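Local coordinates for uracil-DNA glycosylase (Nitratifractor salsuginis, PDB 5X3G), which is a member of the uracil-DNA glycosylase superfamily, an alpha/beta protein built round a four-stranded parallel sheet flanked by helices, at residues 173-176 with 177-180. Residues are numbered along the deposited sequence; the frame is centred on the assembly and turned at random.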
loop_
_atom_site.group_PDB
_atom_site.type_symbol
_atom_site.label_atom_id
_atom_site.label_comp_id
_atom_site.label_asym_id
_atom_site.label_seq_id
_atom_site.Cartn_x
_atom_site.Cartn_y
_atom_site.Cartn_z
ATOM N N PHE A 173 -1.805 -7.279 11.726
ATOM C CA PHE A 173 -3.200 -7.625 11.963
ATOM C C PHE A 173 -3.245 -8.866 12.841
ATOM O O PHE A 173 -2.507 -9.824 12.593
ATOM C CB PHE A 173 -3.926 -7.880 10.634
ATOM C CG PHE A 173 -5.322 -8.436 10.781
ATOM C CD1 PHE A 173 -6.416 -7.590 10.779
ATOM C CD2 PHE A 173 -5.540 -9.802 10.882
ATOM C CE1 PHE A 173 -7.697 -8.088 10.898
ATOM C CE2 PHE A 173 -6.820 -10.309 11.006
ATOM C CZ PHE A 173 -7.899 -9.449 11.010
ATOM N N THR A 174 -4.108 -8.854 13.856
ATOM C CA THR A 174 -4.335 -10.024 14.697
ATOM C C THR A 174 -5.750 -10.563 14.541
ATOM O O THR A 174 -5.939 -11.742 14.227
ATOM C CB THR A 174 -4.047 -9.693 16.170
ATOM O OG1 THR A 174 -4.844 -8.575 16.581
ATOM C CG2 THR A 174 -2.579 -9.359 16.364
ATOM N N SER A 175 -6.759 -9.721 14.755
ATOM C CA SER A 175 -8.142 -10.089 14.501
ATOM C C SER A 175 -8.905 -8.832 14.117
ATOM O O SER A 175 -8.449 -7.710 14.357
ATOM C CB SER A 175 -8.789 -10.766 15.715
ATOM O OG SER A 175 -8.879 -9.872 16.809
ATOM N N LYS A 176 -10.075 -9.036 13.505
ATOM C CA LYS A 176 -10.944 -7.917 13.154
ATOM C C LYS A 176 -11.224 -7.035 14.358
ATOM O O LYS A 176 -11.359 -5.813 14.225
ATOM C CB LYS A 176 -12.270 -8.435 12.595
ATOM C CG LYS A 176 -12.164 -9.686 11.744
ATOM C CD LYS A 176 -11.936 -9.348 10.288
ATOM C CE LYS A 176 -12.267 -10.537 9.406
ATOM N NZ LYS A 176 -12.428 -10.130 7.986
ATOM N N GLU A 177 -11.302 -7.640 15.542
ATOM C CA GLU A 177 -11.710 -6.919 16.739
ATOM C C GLU A 177 -10.623 -5.959 17.205
ATOM O O GLU A 177 -10.918 -4.841 17.643
ATOM C CB GLU A 177 -12.052 -7.912 17.851
ATOM C CG GLU A 177 -13.164 -8.929 17.542
ATOM C CD GLU A 177 -12.825 -9.890 16.416
ATOM O OE1 GLU A 177 -12.048 -10.838 16.653
ATOM O OE2 GLU A 177 -13.347 -9.703 15.298
ATOM N N GLU A 178 -9.365 -6.376 17.113
ATOM C CA GLU A 178 -8.247 -5.641 17.684
ATOM C C GLU A 178 -7.645 -4.622 16.724
ATOM O O GLU A 178 -6.614 -4.025 17.048
ATOM C CB GLU A 178 -7.178 -6.638 18.153
ATOM C CG GLU A 178 -7.769 -7.774 18.991
ATOM C CD GLU A 178 -6.753 -8.811 19.429
ATOM O OE1 GLU A 178 -6.082 -9.401 18.557
ATOM O OE2 GLU A 178 -6.635 -9.051 20.650
ATOM N N SER A 179 -8.279 -4.386 15.571
ATOM C CA SER A 179 -7.683 -3.524 14.554
ATOM C C SER A 179 -7.611 -2.072 15.012
ATOM O O SER A 179 -6.593 -1.400 14.804
ATOM C CB SER A 179 -8.468 -3.635 13.247
ATOM O OG SER A 179 -8.303 -4.912 12.655
ATOM N N ARG A 180 -8.685 -1.563 15.625
ATOM C CA ARG A 180 -8.670 -0.186 16.113
ATOM C C ARG A 180 -7.539 0.030 17.110
ATOM O O ARG A 180 -6.811 1.032 17.036
ATOM C CB ARG A 180 -10.019 0.160 16.744
#
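Thr174 and Glu178 meet because the threonine OG1 is tucked between its backbone N and carbonyl carbon (chi1 56°), while CG of Glu178 stands anti to the carbonyl carbon, beside the backbone N (chi1 -48°), and the chain then runs extended (chi2 178°), bringing OE1 to Thr174 OG1. The two side chains cross at about a right angle, and OG1 of Thr174 gives a very short hydrogen bond, 2.5 Å, to OE1 of Glu178; the same hydroxyl is also hydrogen-bonded to His182 NE2, one turn further along the helix. Ser175 stands beside this pair. Its OG lies 3.3 Å from Glu177 OE1 and equally far from Glu178 OE1, two weak alternatives for a single proton, and it also touches CG of Glu178 at 3.2 Å. The bend of Glu177 at chi2 folds its carboxylate back alongside Lys176, OE2 coming within 3.2 Å of Lys176 CB. In the backbone of the turn, Glu178 N makes a weak, bent bond of 3.2 Å to Ser175 O. Glu178 occupies the N-cap position of helix 179-196. On the inner side, Ser179 OG lies obliquely by the Phe173 ring, 3.7 Å from CE1, and is hydrogen-bonded to Asp79 OD2; Phe173 itself packs on Ile53 and Pro82. The turn thus joins the loop after strand 164-168 to the helix start at the surface. The Thr174 bond localises Glu178 OE1 without by itself fixing the carboxylate's rotation, and probably offsets part of its charge; Ser175 OG can serve only one carboxylate at a time.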